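Local coordinates for Cap5O (Staphylococcus aureus, PDB 3OJO), which acts as an NAD-dependent UDP-N-acetylmannosamine dehydrogenase in the biosynthesis of the capsular polysaccharide, at residues P299-D304 against Y420-I425; D304-I309 against A375-I380. All blocks are in the same frame, centred on the assembly; numbering follows the deposited sequence.

Contact 1: P299-D304 against Y420-I425; sequences PAYVVD and YNYGNI
V302 and Y422 bring the backbones of helix 286-312 and of the loop after strand 418-420 nearest each other, yet their CA atoms remain 9.8 Å apart, a gap spanned by side chains without any hydrogen bond between the segments. Most of the span is made by the phenol of Y422, whose ring reaches toward the helix, with Y301 alongside CE1 and V302 at the hydroxyl end. The two tyrosines run past each other in opposite directions, and CE1 of Y422 lies 3.8 Å from CE2 of Y301. Seen from Y301, this carbon sits at the ring edge, close to the ring plane. The two ring planes are inclined by about 40°, and the approach seen from Y422 is oblique. In Y301, CG is anti to the backbone N (chi1 178°), which carries its ring out from the helix to this meeting and onto K234 and N237 of helix 208-238. V302 approaches the far end of the phenol, its side chain roughly perpendicular to that of Y422, with CG2 3.2 Å from the Y422 OH. That hydroxyl has its polar partner in the carbonyl oxygen of G262, to which it is hydrogen-bonded, while M298, P261 and T406 also pack on the tyrosine. Across the segments the contact is van der Waals packing around a buried aromatic ring, whose hydroxyl is bonded outside them. The bond to G262 compensates the buried hydroxyl and probably limits how far the phenol can shift between the helix and the chain near the C terminus.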
loop_
_atom_site.group_PDB
_atom_site.type_symbol
_atom_site.label_atom_id
_atom_site.label_comp_id
_atom_site.label_asym_id
_atom_site.label_seq_id
_atom_site.Cartn_x
_atom_site.Cartn_y
_atom_site.Cartn_z
ATOM N N PRO B 299 0.418 9.455 17.910
ATOM C CA PRO B 299 0.916 10.002 19.187
ATOM C C PRO B 299 -0.133 9.994 20.312
ATOM O O PRO B 299 0.166 9.502 21.399
ATOM C CB PRO B 299 1.378 11.417 18.799
ATOM C CG PRO B 299 1.801 11.267 17.377
ATOM C CD PRO B 299 0.751 10.369 16.789
ATOM N N ALA B 300 -1.372 10.446 20.032
ATOM C CA ALA B 300 -2.472 10.458 21.017
ATOM C C ALA B 300 -2.895 9.028 21.433
ATOM O O ALA B 300 -3.216 8.806 22.606
ATOM C CB ALA B 300 -3.665 11.230 20.469
ATOM N N TYR B 301 -2.862 8.070 20.480
ATOM C CA TYR B 301 -3.172 6.658 20.724
ATOM C C TYR B 301 -2.145 6.050 21.698
ATOM O O TYR B 301 -2.523 5.300 22.598
ATOM C CB TYR B 301 -3.239 5.866 19.389
ATOM C CG TYR B 301 -3.501 4.387 19.568
ATOM C CD1 TYR B 301 -4.790 3.909 19.759
ATOM C CD2 TYR B 301 -2.450 3.472 19.609
ATOM C CE1 TYR B 301 -5.030 2.557 19.980
ATOM C CE2 TYR B 301 -2.680 2.117 19.814
ATOM C CZ TYR B 301 -3.971 1.665 19.999
ATOM O OH TYR B 301 -4.180 0.327 20.210
ATOM N N VAL B 302 -0.851 6.374 21.508
ATOM C CA VAL B 302 0.266 5.928 22.355
ATOM C C VAL B 302 0.108 6.557 23.759
ATOM O O VAL B 302 0.224 5.845 24.760
ATOM C CB VAL B 302 1.639 6.245 21.690
ATOM C CG1 VAL B 302 2.813 6.064 22.650
ATOM C CG2 VAL B 302 1.838 5.398 20.438
ATOM N N VAL B 303 -0.204 7.870 23.817
ATOM C CA VAL B 303 -0.427 8.616 25.057
ATOM C C VAL B 303 -1.611 7.998 25.855
ATOM O O VAL B 303 -1.456 7.730 27.047
ATOM C CB VAL B 303 -0.564 10.153 24.796
ATOM C CG1 VAL B 303 -1.041 10.902 26.039
ATOM C CG2 VAL B 303 0.754 10.751 24.290
ATOM N N ASP B 304 -2.747 7.717 25.185
ATOM C CA ASP B 304 -3.923 7.105 25.803
ATOM C C ASP B 304 -3.597 5.712 26.350
ATOM O O ASP B 304 -4.065 5.355 27.435
ATOM C CB ASP B 304 -5.107 7.063 24.808
ATOM C CG ASP B 304 -6.190 6.047 25.160
ATOM O OD1 ASP B 304 -6.925 6.280 26.154
ATOM O OD2 ASP B 304 -6.270 4.993 24.467
ATOM N N TYR B 420 5.989 -5.596 26.294
ATOM C CA TYR B 420 4.826 -5.458 25.432
ATOM C C TYR B 420 5.153 -4.795 24.094
ATOM O O TYR B 420 6.057 -3.963 23.990
ATOM C CB TYR B 420 3.665 -4.750 26.145
ATOM C CG TYR B 420 3.209 -5.431 27.418
ATOM C CD1 TYR B 420 3.828 -5.163 28.637
ATOM C CD2 TYR B 420 2.114 -6.292 27.419
ATOM C CE1 TYR B 420 3.398 -5.769 29.817
ATOM C CE2 TYR B 420 1.665 -6.892 28.596
ATOM C CZ TYR B 420 2.316 -6.632 29.791
ATOM O OH TYR B 420 1.902 -7.226 30.958
ATOM N N ASN B 421 4.391 -5.205 23.075
ATOM C CA ASN B 421 4.410 -4.826 21.660
ATOM C C ASN B 421 3.089 -4.125 21.372
ATOM O O ASN B 421 2.276 -3.939 22.270
ATOM C CB ASN B 421 4.343 -6.144 20.854
ATOM C CG ASN B 421 5.628 -6.682 20.335
ATOM O OD1 ASN B 421 6.605 -5.960 20.152
ATOM N ND2 ASN B 421 5.612 -7.962 19.986
ATOM N N TYR B 422 2.813 -3.885 20.090
ATOM C CA TYR B 422 1.512 -3.445 19.619
ATOM C C TYR B 422 0.691 -4.732 19.454
ATOM O O TYR B 422 -0.537 -4.711 19.480
ATOM C CB TYR B 422 1.659 -2.741 18.275
ATOM C CG TYR B 422 1.724 -1.234 18.349
ATOM C CD1 TYR B 422 0.871 -0.520 19.182
ATOM C CD2 TYR B 422 2.520 -0.513 17.472
ATOM C CE1 TYR B 422 0.872 0.870 19.200
ATOM C CE2 TYR B 422 2.529 0.876 17.479
ATOM C CZ TYR B 422 1.700 1.564 18.340
ATOM O OH TYR B 422 1.716 2.937 18.355
ATOM N N GLY B 423 1.398 -5.844 19.293
ATOM C CA GLY B 423 0.832 -7.169 19.164
ATOM C C GLY B 423 0.210 -7.721 20.427
ATOM O O GLY B 423 -0.718 -8.506 20.333
ATOM N N ASN B 424 0.684 -7.343 21.616
ATOM C CA ASN B 424 0.129 -7.930 22.852
ATOM C C ASN B 424 -0.213 -6.950 23.962
ATOM O O ASN B 424 -0.489 -7.395 25.076
ATOM C CB ASN B 424 1.082 -8.998 23.392
ATOM C CG ASN B 424 2.466 -8.473 23.709
ATOM O OD1 ASN B 424 3.470 -9.073 23.351
ATOM N ND2 ASN B 424 2.551 -7.318 24.329
ATOM N N ILE B 425 -0.170 -5.637 23.684
ATOM C CA ILE B 425 -0.468 -4.627 24.701
ATOM C C ILE B 425 -1.851 -4.796 25.393
ATOM O O ILE B 425 -1.969 -4.518 26.590
ATOM C CB ILE B 425 -0.093 -3.174 24.269
ATOM C CG1 ILE B 425 -0.140 -2.153 25.432
ATOM C CG2 ILE B 425 -0.875 -2.702 23.047
ATOM C CD1 ILE B 425 0.881 -2.375 26.554
#

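Contact 2: D304-I309 against A375-I380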
loop_
_atom_site.group_PDB
_atom_site.type_symbol
_atom_site.label_atom_id
_atom_site.label_comp_id
_atom_site.label_asym_id
_atom_site.label_seq_id
_atom_site.Cartn_x
_atom_site.Cartn_y
_atom_site.Cartn_z
ATOM N N ASP B 304 -2.747 7.717 25.185
ATOM C CA ASP B 304 -3.923 7.105 25.803
ATOM C C ASP B 304 -3.597 5.712 26.350
ATOM O O ASP B 304 -4.065 5.355 27.435
ATOM C CB ASP B 304 -5.107 7.063 24.808
ATOM C CG ASP B 304 -6.190 6.047 25.160
ATOM O OD1 ASP B 304 -6.925 6.280 26.154
ATOM O OD2 ASP B 304 -6.270 4.993 24.467
ATOM N N THR B 305 -2.781 4.940 25.617
ATOM C CA THR B 305 -2.351 3.601 26.043
ATOM C C THR B 305 -1.431 3.713 27.276
ATOM O O THR B 305 -1.567 2.922 28.215
ATOM C CB THR B 305 -1.727 2.843 24.870
ATOM O OG1 THR B 305 -2.641 2.852 23.771
ATOM C CG2 THR B 305 -1.369 1.420 25.220
ATOM N N THR B 306 -0.529 4.716 27.270
ATOM C CA THR B 306 0.411 5.009 28.347
ATOM C C THR B 306 -0.364 5.364 29.618
ATOM O O THR B 306 -0.122 4.750 30.658
ATOM C CB THR B 306 1.434 6.078 27.874
ATOM O OG1 THR B 306 2.215 5.526 26.807
ATOM C CG2 THR B 306 2.367 6.564 28.992
ATOM N N LYS B 307 -1.325 6.314 29.517
ATOM C CA LYS B 307 -2.204 6.759 30.613
ATOM C C LYS B 307 -2.885 5.567 31.316
ATOM O O LYS B 307 -2.960 5.549 32.543
ATOM C CB LYS B 307 -3.256 7.759 30.103
ATOM C CG LYS B 307 -2.683 9.147 29.799
ATOM C CD LYS B 307 -3.735 10.246 29.870
ATOM C CE LYS B 307 -4.445 10.516 28.565
ATOM N NZ LYS B 307 -5.508 11.540 28.732
ATOM N N GLN B 308 -3.319 4.556 30.535
ATOM C CA GLN B 308 -3.953 3.336 31.030
ATOM C C GLN B 308 -2.972 2.411 31.755
ATOM O O GLN B 308 -3.371 1.760 32.715
ATOM C CB GLN B 308 -4.643 2.588 29.887
ATOM C CG GLN B 308 -5.959 3.220 29.455
ATOM C CD GLN B 308 -6.500 2.603 28.189
ATOM O OE1 GLN B 308 -6.674 3.276 27.169
ATOM N NE2 GLN B 308 -6.785 1.312 28.221
ATOM N N ILE B 309 -1.707 2.325 31.290
ATOM C CA ILE B 309 -0.670 1.485 31.915
ATOM C C ILE B 309 -0.332 2.066 33.294
ATOM O O ILE B 309 -0.276 1.338 34.284
ATOM C CB ILE B 309 0.600 1.349 31.013
ATOM C CG1 ILE B 309 0.283 0.609 29.683
ATOM C CG2 ILE B 309 1.757 0.663 31.764
ATOM C CD1 ILE B 309 1.281 0.897 28.502
ATOM N N ALA B 375 10.885 4.727 37.691
ATOM C CA ALA B 375 9.879 4.770 36.637
ATOM C C ALA B 375 8.965 3.548 36.673
ATOM O O ALA B 375 9.416 2.437 36.971
ATOM C CB ALA B 375 10.548 4.897 35.280
ATOM N N SER B 376 7.669 3.777 36.383
ATOM C CA SER B 376 6.645 2.732 36.308
ATOM C C SER B 376 6.585 2.089 34.909
ATOM O O SER B 376 6.227 0.917 34.810
ATOM C CB SER B 376 5.280 3.293 36.683
ATOM O OG SER B 376 5.295 3.799 38.007
ATOM N N LEU B 377 6.951 2.843 33.839
ATOM C CA LEU B 377 6.932 2.374 32.443
ATOM C C LEU B 377 8.058 2.949 31.573
ATOM O O LEU B 377 8.314 4.143 31.624
ATOM C CB LEU B 377 5.542 2.669 31.809
ATOM C CG LEU B 377 5.374 2.563 30.278
ATOM C CD1 LEU B 377 5.333 1.109 29.790
ATOM C CD2 LEU B 377 4.161 3.341 29.809
ATOM N N VAL B 378 8.722 2.087 30.778
ATOM C CA VAL B 378 9.716 2.479 29.755
ATOM C C VAL B 378 8.997 2.457 28.395
ATOM O O VAL B 378 8.474 1.418 27.962
ATOM C CB VAL B 378 11.044 1.675 29.772
ATOM C CG1 VAL B 378 11.691 1.603 28.385
ATOM C CG2 VAL B 378 12.014 2.286 30.781
ATOM N N LEU B 379 8.908 3.629 27.775
ATOM C CA LEU B 379 8.218 3.797 26.509
ATOM C C LEU B 379 9.205 3.863 25.345
ATOM O O LEU B 379 9.933 4.848 25.219
ATOM C CB LEU B 379 7.298 5.039 26.571
ATOM C CG LEU B 379 6.293 5.249 25.440
ATOM C CD1 LEU B 379 5.353 4.044 25.272
ATOM C CD2 LEU B 379 5.495 6.517 25.664
ATOM N N ILE B 380 9.216 2.820 24.487
ATOM C CA ILE B 380 10.101 2.817 23.317
ATOM C C ILE B 380 9.422 3.395 22.043
ATOM O O ILE B 380 8.506 2.799 21.470
ATOM C CB ILE B 380 10.859 1.494 23.095
ATOM C CG1 ILE B 380 11.353 0.923 24.434
ATOM C CG2 ILE B 380 12.002 1.709 22.091
ATOM C CD1 ILE B 380 12.207 -0.251 24.336
#
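L377 meets two helix residues, T306 and I309, through its methyl groups. Its CD2 lies 3.8 Å from CG2 of T306 and 4.0 Å from CD1 of I309, while CD1 of L377 comes within 4.1 Å of CG2 of I309. The side chains of I309 and L377 cross at about a right angle, and both branches of the isoleucine bear on the forked end of the leucine. One residue pair further along, the OG1 side of T306 faces L379, with CD2 of the leucine 3.6 Å from OG1. The threonine thus divides its two branches between neighbouring inward residues of the strand, its methyl on L377 and its hydroxyl beside L379. The strand belongs to the α/β domain that in this family is assigned to UDP binding: strand 377-380 is the central one of a parallel five-stranded sheet, and helix 286-312 packs over one face of that sheet. The segment axes approach to 10.3 Å and run nearly antiparallel, at 164°, with T306 nearest L379 and I309 nearest L377 by CA. The hydroxyl of T306 stands beside its own backbone N (chi1 -64°), from where it hydrogen-bonds to the carbonyl oxygen of V302 one turn earlier; this polar group is therefore satisfied within the helix although it faces leucine methyls. Further out, V318 and V402 on the two flanking strands and I310 of the helix pack on L377, and F404 does the same for L379. Backbone hydrogen bonds of L377 with T319, and of V378 with V402 and F404, hold the strand between those neighbours.

In the fold
Helix 286-312 supplies the first segment of both contacts, which share D304 and have centres about 9 Å apart. From there the chain enters the parallel sheet at strand 317-321 and, after strand 351-355, returns beside the helix at 375-380, where contact 2 closes the inner loop of 65 residues. It then passes through strands 402-405 and 418-420 before contact 1 closes the outer loop of 115 residues around the first. Contact 2 joins the helix to the middle of the sheet; contact 1 joins it to the loop beyond a strand outermost within this chain. They meet where I425 packs on T305 and I309, and V302 on L379.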